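Local atomic coordinates of EDD domain protein, DegV family (Ruminococcus gnavus, PDB entry 3JR7), a protein that is of unknown function but probably binds lipids such as fatty acids. Residues E262-L267 with K274-V279; T144-K149 with E172-Y177. One frame throughout, in Å; residues are numbered along the deposited sequence.

Overall arrangement
Both interactions reach the same six-stranded mixed sheet, with their centres about 15 Å apart, and they follow one another along the chain: interaction 2 closes before interaction 1 opens. Interaction 2 is buried and joins helix 141-155 to the turn between helix 160-173 and the inner strand 176-179. Interaction 1 lies nearer the surface, where helix 257-270 meets strand 275-280, an outermost strand of the sheet within this chain. F277 links them, since its ring leaves the strand on the face turned from helix 257-270 and packs on T144, L145 and L148. The sheet thus carries helices on both faces, while T176, within the segment 172-177 of interaction 2, lines the pocket occupied by a polyether molecule.

Interaction 1 (E262-L267 with K274-V279); sequences EVQRLL and KSSFIV
The amide nitrogen NE2 of Q264 donates a hydrogen bond to the hydroxyl oxygen OG of S276 over 2.9 Å. The bond is moderately bent, with an N-H...O angle of 143°, and OG is tilted from the amide plane. Glutamine suits this place because its long chain spans the gap from helix to strand: CG is anti to the backbone N (chi1 -175°) and the chain continues extended, carrying the amide to the strand. Serine suits the other side, being short enough to hold a hydroxyl close to its own backbone while meeting the amide. The oxygen end of the same amide comes against I278, whose CD1 lies 3.7 Å from Q264 OE1; this is van der Waals packing, and the two side chains cross obliquely. S276 and I278, two residues apart on the strand, therefore receive the two ends of one amide. On the outer side of the helix, R265 grips E262 side-on in a salt bridge, R265 NE reaching E262 OE1 at 2.9 Å and R265 NH2 reaching E262 OE2 at 2.7 Å, a pairing about one helical turn long that ties up two charged side chains along the helix surface. The helix runs nearly antiparallel to the strand, at 162° with the axes 10.0 Å apart, as expected in the beta-alpha-beta crossover formed by strand 248-253, helix 257-270 and strand 275-280. Within it, Q264 also touches I251 of the neighbouring parallel strand, V263 and L267 pack on strand 294-297 and helix 226-240, and F277 points the other way, onto helix 141-155.

Interaction 2 (T144-K149 with E172-Y177); sequences TLIALK and EEQHTY
The flat amide of Q174 meets L145 at its nitrogen edge, close to the amide plane, while I146 lies past the end where OE1 and NE2 sit, displaced to one side of that plane. In this alpha/beta domain of the DegV fold, Q174 is the first residue to leave helical geometry after helix 160-173, at the turn leading into strand 176-179. Both meetings are van der Waals contacts: L145 CB is 3.5 Å from Q174 NE2, and I146 CD1 comes 3.8 Å from Q174 OE1, the side chains of I146 and Q174 crossing at about a right angle. With CG anti to the backbone N (chi1 -170°) and the rest of the chain extended, Q174 carries its amide from the turn to the helix. Glutamine fits this buried spot because its NE2 can answer two oxygens at once, hydrogen-bonding to the carbonyl of G142 and the hydroxyl of Y170. Leucine and isoleucine supply the apolar surroundings: L145 also packs on Y170 and V297, I146 on V167 and I171. The branch of I146 that does the touching is CG1-CD1, and its CG1 is nearly equidistant from the amide's two polar atoms, 3.8 Å from Q174 NE2 and 4.0 Å from Q174 OE1.

Interaction 1 (E262-L267 with K274-V279)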
# COMPACT_ATOMS: atom_id res chain seq x y z
N GLU A 262 -11.04 -15.72 -5.20
CA GLU A 262 -10.36 -17.00 -5.46
C GLU A 262 -9.01 -17.04 -4.73
O GLU A 262 -8.65 -18.04 -4.13
CB GLU A 262 -10.18 -17.21 -6.97
CG GLU A 262 -9.37 -18.43 -7.36
CD GLU A 262 -10.02 -19.76 -6.88
OE1 GLU A 262 -11.17 -19.75 -6.37
OE2 GLU A 262 -9.36 -20.81 -7.01
N VAL A 263 -8.28 -15.93 -4.75
CA VAL A 263 -7.03 -15.84 -3.99
C VAL A 263 -7.29 -16.04 -2.52
O VAL A 263 -6.56 -16.78 -1.87
CB VAL A 263 -6.29 -14.50 -4.28
CG1 VAL A 263 -5.12 -14.28 -3.33
CG2 VAL A 263 -5.85 -14.52 -5.73
N GLN A 264 -8.35 -15.43 -2.01
CA GLN A 264 -8.67 -15.54 -0.61
C GLN A 264 -8.91 -17.03 -0.27
O GLN A 264 -8.42 -17.55 0.77
CB GLN A 264 -9.86 -14.64 -0.30
CG GLN A 264 -10.27 -14.53 1.17
CD GLN A 264 -11.47 -13.67 1.33
OE1 GLN A 264 -12.47 -13.86 0.62
NE2 GLN A 264 -11.38 -12.65 2.21
N ARG A 265 -9.62 -17.72 -1.18
CA ARG A 265 -9.96 -19.13 -0.99
C ARG A 265 -8.71 -20.00 -0.99
O ARG A 265 -8.53 -20.84 -0.11
CB ARG A 265 -10.95 -19.56 -2.10
CG ARG A 265 -11.42 -21.01 -1.99
CD ARG A 265 -12.31 -21.47 -3.15
NE ARG A 265 -11.47 -21.78 -4.32
CZ ARG A 265 -10.68 -22.84 -4.41
NH1 ARG A 265 -10.64 -23.73 -3.44
NH2 ARG A 265 -9.93 -23.02 -5.50
N LEU A 266 -7.82 -19.78 -1.96
CA LEU A 266 -6.56 -20.52 -2.01
C LEU A 266 -5.72 -20.32 -0.76
O LEU A 266 -5.09 -21.23 -0.28
CB LEU A 266 -5.70 -20.10 -3.23
CG LEU A 266 -6.27 -20.43 -4.62
CD1 LEU A 266 -5.51 -19.63 -5.73
CD2 LEU A 266 -6.17 -21.92 -4.85
N LEU A 267 -5.67 -19.09 -0.26
CA LEU A 267 -4.86 -18.80 0.92
C LEU A 267 -5.42 -19.50 2.14
O LEU A 267 -4.68 -20.02 2.95
CB LEU A 267 -4.77 -17.29 1.16
CG LEU A 267 -3.94 -16.59 0.10
CD1 LEU A 267 -4.24 -15.08 0.05
CD2 LEU A 267 -2.40 -16.85 0.23
N LYS A 274 -6.22 -14.42 11.35
CA LYS A 274 -7.16 -13.91 12.32
C LYS A 274 -8.40 -13.51 11.58
O LYS A 274 -9.51 -13.79 12.03
CB LYS A 274 -6.56 -12.70 13.03
CG LYS A 274 -7.48 -12.13 14.14
CD LYS A 274 -7.12 -10.66 14.46
CE LYS A 274 -5.83 -10.55 15.23
NZ LYS A 274 -5.14 -9.22 14.95
N SER A 275 -8.20 -12.83 10.45
CA SER A 275 -9.26 -12.39 9.59
C SER A 275 -8.63 -11.91 8.29
O SER A 275 -7.40 -11.76 8.18
CB SER A 275 -10.08 -11.24 10.22
OG SER A 275 -9.27 -10.09 10.45
N SER A 276 -9.48 -11.66 7.30
CA SER A 276 -9.01 -11.08 6.06
C SER A 276 -10.05 -10.14 5.45
O SER A 276 -11.24 -10.20 5.77
CB SER A 276 -8.63 -12.18 5.05
OG SER A 276 -9.79 -12.87 4.60
N PHE A 277 -9.58 -9.29 4.55
CA PHE A 277 -10.47 -8.49 3.83
C PHE A 277 -9.94 -8.18 2.46
O PHE A 277 -8.74 -8.31 2.20
CB PHE A 277 -10.72 -7.20 4.61
CG PHE A 277 -9.52 -6.33 4.77
CD1 PHE A 277 -9.19 -5.40 3.79
CD2 PHE A 277 -8.74 -6.42 5.91
CE1 PHE A 277 -8.07 -4.59 3.93
CE2 PHE A 277 -7.61 -5.55 6.08
CZ PHE A 277 -7.29 -4.67 5.08
N ILE A 278 -10.88 -7.75 1.60
CA ILE A 278 -10.62 -7.41 0.21
C ILE A 278 -11.02 -5.98 -0.05
O ILE A 278 -12.09 -5.54 0.42
CB ILE A 278 -11.44 -8.34 -0.74
CG1 ILE A 278 -10.99 -9.81 -0.61
CG2 ILE A 278 -11.31 -7.90 -2.16
CD1 ILE A 278 -11.87 -10.82 -1.41
N VAL A 279 -10.21 -5.24 -0.79
CA VAL A 279 -10.51 -3.85 -1.17
C VAL A 279 -10.20 -3.59 -2.61
O VAL A 279 -9.34 -4.26 -3.21
CB VAL A 279 -9.70 -2.80 -0.38
CG1 VAL A 279 -10.19 -2.73 0.97
CG2 VAL A 279 -8.15 -3.08 -0.45

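Interaction 2 (T144-K149 with E172-Y177)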
# COMPACT_ATOMS: atom_id res chain seq x y z
N THR A 144 -2.33 -0.04 4.50
CA THR A 144 -3.61 -0.20 5.15
C THR A 144 -3.42 -1.00 6.42
O THR A 144 -3.86 -0.60 7.52
CB THR A 144 -4.61 -0.95 4.25
OG1 THR A 144 -4.66 -0.34 2.95
CG2 THR A 144 -5.96 -0.99 4.88
N LEU A 145 -2.73 -2.12 6.28
CA LEU A 145 -2.54 -3.02 7.42
C LEU A 145 -1.69 -2.38 8.53
O LEU A 145 -1.98 -2.55 9.71
CB LEU A 145 -1.92 -4.35 6.98
CG LEU A 145 -2.87 -5.36 6.36
CD1 LEU A 145 -2.08 -6.53 5.76
CD2 LEU A 145 -3.91 -5.84 7.35
N ILE A 146 -0.69 -1.61 8.15
CA ILE A 146 0.12 -0.83 9.11
C ILE A 146 -0.75 0.20 9.88
O ILE A 146 -0.69 0.25 11.10
CB ILE A 146 1.32 -0.15 8.40
CG1 ILE A 146 2.29 -1.22 7.84
CG2 ILE A 146 2.08 0.79 9.34
CD1 ILE A 146 3.26 -0.67 6.81
N ALA A 147 -1.60 0.94 9.17
CA ALA A 147 -2.55 1.87 9.77
C ALA A 147 -3.45 1.16 10.79
O ALA A 147 -3.66 1.69 11.91
CB ALA A 147 -3.43 2.56 8.70
N LEU A 148 -3.97 -0.02 10.42
CA LEU A 148 -4.78 -0.86 11.34
C LEU A 148 -4.01 -1.27 12.60
O LEU A 148 -4.53 -1.28 13.73
CB LEU A 148 -5.35 -2.10 10.62
CG LEU A 148 -6.48 -1.84 9.63
CD1 LEU A 148 -6.87 -3.02 8.80
CD2 LEU A 148 -7.76 -1.26 10.38
N LYS A 149 -2.74 -1.59 12.41
CA LYS A 149 -1.90 -1.96 13.53
C LYS A 149 -1.67 -0.78 14.50
O LYS A 149 -1.68 -0.96 15.70
CB LYS A 149 -0.55 -2.52 13.01
CG LYS A 149 0.40 -3.09 14.08
CD LYS A 149 -0.26 -4.20 14.95
CE LYS A 149 -0.33 -5.52 14.27
NZ LYS A 149 -0.81 -6.67 15.18
N GLU A 172 8.42 -5.17 9.86
CA GLU A 172 9.46 -6.18 9.65
C GLU A 172 8.88 -7.59 9.40
O GLU A 172 9.41 -8.32 8.57
CB GLU A 172 10.41 -6.19 10.89
CG GLU A 172 11.63 -7.13 10.79
CD GLU A 172 11.40 -8.50 11.40
OE1 GLU A 172 10.34 -8.75 12.03
OE2 GLU A 172 12.32 -9.34 11.24
N GLU A 173 7.77 -7.93 10.06
CA GLU A 173 7.10 -9.21 9.82
C GLU A 173 6.33 -9.26 8.51
O GLU A 173 6.16 -10.35 7.94
CB GLU A 173 6.11 -9.53 10.94
CG GLU A 173 6.84 -9.60 12.30
CD GLU A 173 5.93 -9.58 13.54
OE1 GLU A 173 4.80 -9.06 13.55
OE2 GLU A 173 6.39 -10.09 14.56
N GLN A 174 5.86 -8.09 8.05
CA GLN A 174 4.95 -7.99 6.91
C GLN A 174 5.63 -8.22 5.56
O GLN A 174 6.62 -7.55 5.27
CB GLN A 174 4.29 -6.60 6.91
CG GLN A 174 3.14 -6.41 5.94
CD GLN A 174 2.72 -4.95 5.84
OE1 GLN A 174 3.49 -4.13 5.34
NE2 GLN A 174 1.49 -4.62 6.27
N HIS A 175 5.06 -9.10 4.72
CA HIS A 175 5.53 -9.35 3.35
C HIS A 175 4.40 -9.07 2.34
O HIS A 175 3.25 -9.33 2.63
CB HIS A 175 5.92 -10.83 3.15
CG HIS A 175 7.02 -11.31 4.04
ND1 HIS A 175 6.79 -11.72 5.33
CD2 HIS A 175 8.36 -11.37 3.85
CE1 HIS A 175 7.94 -12.04 5.89
NE2 HIS A 175 8.91 -11.82 5.02
N THR A 176 4.78 -8.60 1.16
CA THR A 176 3.86 -8.22 0.09
C THR A 176 4.14 -9.06 -1.15
O THR A 176 5.31 -9.37 -1.49
CB THR A 176 4.08 -6.73 -0.29
OG1 THR A 176 3.95 -5.95 0.89
CG2 THR A 176 3.06 -6.21 -1.37
N TYR A 177 3.08 -9.39 -1.85
CA TYR A 177 3.14 -10.22 -3.07
C TYR A 177 2.14 -9.68 -4.06
O TYR A 177 1.10 -9.17 -3.66
CB TYR A 177 2.74 -11.65 -2.71
CG TYR A 177 3.50 -12.23 -1.56
CD1 TYR A 177 4.59 -13.05 -1.77
CD2 TYR A 177 3.11 -11.96 -0.25
CE1 TYR A 177 5.30 -13.56 -0.70
CE2 TYR A 177 3.79 -12.48 0.80
CZ TYR A 177 4.88 -13.28 0.57
OH TYR A 177 5.57 -13.80 1.65